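Long-range contacts in tapirin (Caldicellulosiruptor hydrothermalis, PDB 6N2C), which binds cellulose, probably through its C-terminal beta-helix domain, and may help the cells of this extreme thermophile adhere to it: residues L360-S365 / G385-N390; N379-D384 / G398-S403. One frame throughout, in Å; residues are numbered along the deposited sequence.

Contact 1 of 2, residues L360-S365 / G385-N390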
loop_
_atom_site.group_PDB
_atom_site.type_symbol
_atom_site.label_atom_id
_atom_site.label_comp_id
_atom_site.label_asym_id
_atom_site.label_seq_id
_atom_site.Cartn_x
_atom_site.Cartn_y
_atom_site.Cartn_z
ATOM N N LEU A 360 -1.618 5.105 -24.304
ATOM C CA LEU A 360 -2.774 4.317 -23.905
ATOM C C LEU A 360 -2.903 3.194 -24.943
ATOM O O LEU A 360 -3.098 3.476 -26.156
ATOM C CB LEU A 360 -4.045 5.178 -23.868
ATOM C CG LEU A 360 -5.337 4.375 -23.667
ATOM C CD1 LEU A 360 -5.373 3.511 -22.406
ATOM C CD2 LEU A 360 -6.571 5.214 -23.703
ATOM N N ASP A 361 -2.763 1.950 -24.515
ATOM C CA ASP A 361 -2.783 0.816 -25.481
ATOM C C ASP A 361 -3.890 -0.106 -25.083
ATOM O O ASP A 361 -3.993 -0.434 -23.908
ATOM C CB ASP A 361 -1.481 0.029 -25.391
ATOM C CG ASP A 361 -0.267 0.720 -26.005
ATOM O OD1 ASP A 361 -0.107 1.942 -25.851
ATOM O OD2 ASP A 361 0.579 -0.012 -26.654
ATOM N N ILE A 362 -4.742 -0.531 -26.043
ATOM C CA ILE A 362 -5.854 -1.449 -25.772
ATOM C C ILE A 362 -5.735 -2.540 -26.847
ATOM O O ILE A 362 -5.740 -2.195 -28.079
ATOM C CB ILE A 362 -7.178 -0.755 -25.900
ATOM C CG1 ILE A 362 -7.192 0.609 -25.117
ATOM C CG2 ILE A 362 -8.309 -1.545 -25.320
ATOM C CD1 ILE A 362 -7.949 1.698 -25.802
ATOM N N ILE A 363 -5.548 -3.794 -26.419
ATOM C CA ILE A 363 -4.976 -4.832 -27.316
ATOM C C ILE A 363 -5.839 -6.057 -27.238
ATOM O O ILE A 363 -5.963 -6.693 -26.161
ATOM C CB ILE A 363 -3.521 -5.222 -26.996
ATOM C CG1 ILE A 363 -2.572 -4.013 -26.898
ATOM C CG2 ILE A 363 -2.980 -6.197 -28.047
ATOM C CD1 ILE A 363 -2.448 -3.125 -28.114
ATOM N N GLY A 364 -6.507 -6.395 -28.364
ATOM C CA GLY A 364 -7.326 -7.569 -28.430
ATOM C C GLY A 364 -8.784 -7.435 -28.128
ATOM O O GLY A 364 -9.261 -6.529 -27.491
ATOM N N SER A 365 -9.522 -8.455 -28.571
ATOM C CA SER A 365 -10.942 -8.464 -28.568
ATOM C C SER A 365 -11.633 -8.612 -27.194
ATOM O O SER A 365 -12.807 -8.277 -27.062
ATOM C CB SER A 365 -11.451 -9.563 -29.582
ATOM O OG SER A 365 -11.233 -10.863 -29.049
ATOM N N GLY A 385 -6.994 -4.783 -32.770
ATOM C CA GLY A 385 -8.141 -5.665 -32.678
ATOM C C GLY A 385 -9.457 -5.051 -32.380
ATOM O O GLY A 385 -9.558 -3.825 -32.267
ATOM N N GLU A 386 -10.477 -5.898 -32.219
ATOM C CA GLU A 386 -11.847 -5.458 -32.069
ATOM C C GLU A 386 -12.024 -5.285 -30.594
ATOM O O GLU A 386 -12.813 -5.960 -29.928
ATOM C CB GLU A 386 -12.857 -6.446 -32.681
ATOM C CG GLU A 386 -12.676 -6.587 -34.251
ATOM C CD GLU A 386 -13.146 -5.362 -35.054
ATOM O OE1 GLU A 386 -13.901 -4.511 -34.506
ATOM O OE2 GLU A 386 -12.731 -5.177 -36.251
ATOM N N VAL A 387 -11.329 -4.255 -30.085
ATOM C CA VAL A 387 -11.469 -3.902 -28.659
ATOM C C VAL A 387 -12.908 -3.517 -28.268
ATOM O O VAL A 387 -13.729 -3.160 -29.081
ATOM C CB VAL A 387 -10.425 -2.798 -28.280
ATOM C CG1 VAL A 387 -9.022 -3.286 -28.580
ATOM C CG2 VAL A 387 -10.699 -1.479 -28.972
ATOM N N LYS A 388 -13.203 -3.553 -26.965
ATOM C CA LYS A 388 -14.431 -3.123 -26.459
ATOM C C LYS A 388 -14.251 -1.805 -25.709
ATOM O O LYS A 388 -13.753 -1.823 -24.551
ATOM C CB LYS A 388 -15.005 -4.129 -25.524
ATOM C CG LYS A 388 -15.469 -5.394 -26.239
ATOM C CD LYS A 388 -16.152 -6.304 -25.223
ATOM C CE LYS A 388 -15.851 -7.770 -25.467
ATOM N NZ LYS A 388 -16.339 -8.146 -26.819
ATOM N N LEU A 389 -14.651 -0.700 -26.333
ATOM C CA LEU A 389 -14.507 0.639 -25.748
ATOM C C LEU A 389 -15.865 1.267 -25.698
ATOM O O LEU A 389 -16.583 1.267 -26.704
ATOM C CB LEU A 389 -13.662 1.546 -26.601
ATOM C CG LEU A 389 -12.231 1.248 -26.924
ATOM C CD1 LEU A 389 -11.673 2.446 -27.678
ATOM C CD2 LEU A 389 -11.513 1.023 -25.591
ATOM N N ASN A 390 -16.257 1.728 -24.530
ATOM C CA ASN A 390 -17.514 2.421 -24.329
ATOM C C ASN A 390 -17.235 3.664 -23.453
ATOM O O ASN A 390 -17.209 3.549 -22.193
ATOM C CB ASN A 390 -18.503 1.455 -23.692
ATOM C CG ASN A 390 -19.839 2.092 -23.431
ATOM O OD1 ASN A 390 -20.218 3.076 -24.096
ATOM N ND2 ASN A 390 -20.527 1.599 -22.436
#
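A chi1 of -48° turns the CG2 branch of Ile-362 anti to its backbone N and toward Val-387, whose own chi1 of -58° carries CG1 back over the end of strand 359-363. Ile-362 CG2 and Val-387 CG1 meet at 3.8 Å, the two side chains crossing at about a right angle. The other branch of Ile-362 ends in CD1, which comes tip to tip with Leu-389 CD2 at 3.6 Å; Leu-389 has a second conformer, so this touch is less certain. Val-387 CG1 also packs on backbone carbonyls, 3.4 Å from Gly-364 O and 3.5 Å from Ile-362 O. This is a corner of a parallel beta-helix, where the chain leaves one face for the next, and the turn after strand 359-363 lies against its counterpart one coil later, just before strand 388-391. Gly-364 and Gly-385 meet at this corner, their CA atoms 4.7 Å apart: both have a positive phi that would press a CB on the preceding carbonyl O, and at Gly-385 it would also crowd Gly-364 CA. Glu-386 centres an inverse gamma turn, closed by a weak bond from Val-387 N to Gly-385 O. Its carbonyl faces the earlier coil, where Ser-365 CA makes a C-H...O contact with Glu-386 O at 3.4 Å, while its carboxylate leads away to the backbone N of Asn-406 and of Ser-407, so the turn is held from the following coil as well. Lys-388 bends late in its chain and brings CE to 3.5 Å from Ser-365 O. Ile-369 backs both Ile-362 and Leu-389 inside the coil.

Contact 2 of 2, residues N379-D384 / G398-S403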
loop_
_atom_site.group_PDB
_atom_site.type_symbol
_atom_site.label_atom_id
_atom_site.label_comp_id
_atom_site.label_asym_id
_atom_site.label_seq_id
_atom_site.Cartn_x
_atom_site.Cartn_y
_atom_site.Cartn_z
ATOM N N ASN A 379 -1.460 11.002 -25.103
ATOM C CA ASN A 379 -0.567 11.427 -26.155
ATOM C C ASN A 379 -0.631 10.463 -27.350
ATOM O O ASN A 379 -0.951 10.872 -28.476
ATOM C CB ASN A 379 0.850 11.585 -25.638
ATOM C CG ASN A 379 1.856 11.816 -26.809
ATOM O OD1 ASN A 379 1.534 12.500 -27.789
ATOM N ND2 ASN A 379 3.076 11.321 -26.655
ATOM N N ASN A 380 -0.428 9.159 -27.110
ATOM C CA ASN A 380 -0.568 8.199 -28.164
ATOM C C ASN A 380 -1.617 7.191 -27.772
ATOM O O ASN A 380 -1.659 6.749 -26.614
ATOM C CB ASN A 380 0.753 7.522 -28.474
ATOM C CG ASN A 380 1.775 8.470 -29.065
ATOM O OD1 ASN A 380 1.491 9.279 -29.962
ATOM N ND2 ASN A 380 3.025 8.336 -28.585
ATOM N N LEU A 381 -2.444 6.807 -28.749
ATOM C CA LEU A 381 -3.485 5.786 -28.605
ATOM C C LEU A 381 -3.177 4.655 -29.559
ATOM O O LEU A 381 -3.044 4.913 -30.761
ATOM C CB LEU A 381 -4.806 6.331 -28.973
ATOM C CG LEU A 381 -6.040 5.380 -28.935
ATOM C CD1 LEU A 381 -6.204 4.849 -27.549
ATOM C CD2 LEU A 381 -7.303 6.063 -29.326
ATOM N N LYS A 382 -3.053 3.417 -29.046
ATOM C CA LYS A 382 -2.893 2.213 -29.878
ATOM C C LYS A 382 -4.048 1.287 -29.627
ATOM O O LYS A 382 -4.338 0.967 -28.482
ATOM C CB LYS A 382 -1.583 1.466 -29.595
ATOM C CG LYS A 382 -1.381 0.207 -30.427
ATOM C CD LYS A 382 -0.017 -0.383 -30.127
ATOM C CE LYS A 382 0.265 -1.653 -30.883
ATOM N NZ LYS A 382 0.307 -1.548 -32.407
ATOM N N ILE A 383 -4.783 0.928 -30.688
ATOM C CA ILE A 383 -5.882 -0.029 -30.660
ATOM C C ILE A 383 -5.476 -1.151 -31.666
ATOM O O ILE A 383 -5.119 -0.857 -32.822
ATOM C CB ILE A 383 -7.179 0.627 -31.074
ATOM C CG1 ILE A 383 -7.653 1.577 -29.972
ATOM C CG2 ILE A 383 -8.257 -0.421 -31.306
ATOM C CD1 ILE A 383 -8.811 2.403 -30.378
ATOM N N ASP A 384 -5.381 -2.393 -31.156
ATOM C CA ASP A 384 -5.094 -3.556 -31.958
ATOM C C ASP A 384 -6.223 -4.531 -31.733
ATOM O O ASP A 384 -6.438 -5.053 -30.602
ATOM C CB ASP A 384 -3.701 -4.093 -31.621
ATOM C CG ASP A 384 -3.378 -5.388 -32.333
ATOM O OD1 ASP A 384 -4.090 -5.718 -33.252
ATOM O OD2 ASP A 384 -2.409 -6.023 -31.909
ATOM N N GLY A 398 -1.184 13.099 -29.848
ATOM C CA GLY A 398 -0.064 12.574 -30.588
ATOM C C GLY A 398 -0.547 11.797 -31.790
ATOM O O GLY A 398 -1.165 12.367 -32.663
ATOM N N THR A 399 -0.348 10.475 -31.797
ATOM C CA THR A 399 -0.710 9.667 -32.953
ATOM C C THR A 399 -1.640 8.552 -32.464
ATOM O O THR A 399 -1.434 7.941 -31.377
ATOM C CB THR A 399 0.599 9.091 -33.501
ATOM O OG1 THR A 399 1.421 10.194 -33.962
ATOM C CG2 THR A 399 0.350 8.128 -34.612
ATOM N N ILE A 400 -2.625 8.231 -33.292
ATOM C CA ILE A 400 -3.499 7.055 -33.106
ATOM C C ILE A 400 -2.976 6.005 -34.087
ATOM O O ILE A 400 -2.920 6.259 -35.334
ATOM C CB ILE A 400 -4.940 7.372 -33.444
ATOM C CG1 ILE A 400 -5.474 8.419 -32.514
ATOM C CG2 ILE A 400 -5.853 6.147 -33.356
ATOM C CD1 ILE A 400 -6.902 8.831 -32.675
ATOM N N THR A 401 -2.602 4.837 -33.532
ATOM C CA THR A 401 -2.142 3.714 -34.305
ATOM C C THR A 401 -3.256 2.639 -34.209
ATOM O O THR A 401 -3.601 2.165 -33.110
ATOM C CB THR A 401 -0.808 3.238 -33.770
ATOM O OG1 THR A 401 0.156 4.290 -33.976
ATOM C CG2 THR A 401 -0.336 2.028 -34.549
ATOM N N ILE A 402 -3.819 2.274 -35.368
ATOM C CA ILE A 402 -4.823 1.226 -35.430
ATOM C C ILE A 402 -4.312 0.037 -36.260
ATOM O O ILE A 402 -3.529 0.204 -37.215
ATOM C CB ILE A 402 -6.158 1.731 -35.949
ATOM C CG1 ILE A 402 -6.002 2.531 -37.272
ATOM C CG2 ILE A 402 -6.820 2.616 -34.904
ATOM C CD1 ILE A 402 -7.318 2.685 -38.018
ATOM N N SER A 403 -4.720 -1.147 -35.830
ATOM C CA SER A 403 -4.427 -2.387 -36.588
ATOM C C SER A 403 -5.439 -3.435 -36.290
ATOM O O SER A 403 -6.057 -3.454 -35.223
ATOM C CB SER A 403 -3.033 -2.869 -36.312
ATOM O OG SER A 403 -2.846 -3.193 -34.963
HETATM O O HOH W 1 3.017 10.732 -31.558
HETATM O O HOH W 2 -2.102 -0.943 -33.423
#
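The Asn-380 side chain overlaps the start of segment 398-403 with its amide oxygen, OD1 taking the N-H of Thr-399 at 2.9 Å in the carbonyl plane. A water donates to the same OD1 and is also hydrogen-bonded to Thr-399 OG1, while ND2 reaches the other way to Asn-359 OD1, fixing the rotation of the amide from both neighbouring coils. A leucine in its place would probably leave Thr-399 N and Asn-359 OD1 without these mates, and the water without its acceptor. Gly-398 fits beside the two asparagines, since a CB there would run into OD1 of both Asn-379 and Asn-380. The strands are successive rungs of one face of the parallel beta-helix, paired residue for residue from Leu-381 with Ile-400 to Asp-384 with Ser-403, their short axes 4.7 Å apart at closest and 5° from parallel. Leu-381 and Ile-383 each give an N-H and a C=O to the later strand; the bonds from Thr-401 N to Leu-381 O (2.8 Å) and from Ile-383 N to Thr-401 O are both close to straight. Like residues stack: Leu-381 CB lies 4.2 Å from Ile-400 CG1 on the face that also carries Leu-360 and Ile-362. Opposite, a second water accepts from Lys-382 NZ, donates to Ile-383 O and is hydrogen-bonded to Ser-403 OG; Asp-384 OD1 is taken by Asn-404 ND2.

Overall arrangement
From the N terminus the chain runs up strand 359-363, turns through strands 368-371 and 374-378 on the other two faces, and returns as strand 380-384 beside its start. Contact 1 closes that coil just past this point, joining the end of 359-363 to the turn leading into 388-391. Contact 2 closes the next coil, which passes through 388-391 and 393-396 before strand 400-403. The segments alternate along the chain, so the two loops cross. Strand 380-384 is shared: probable bonds from Leu-360 N to Asn-380 O and from Gly-364 N to Asp-384 O tie it to the coil before, and contact 2 ties it to 400-403, the outermost strand of this face, with the zinc site far away.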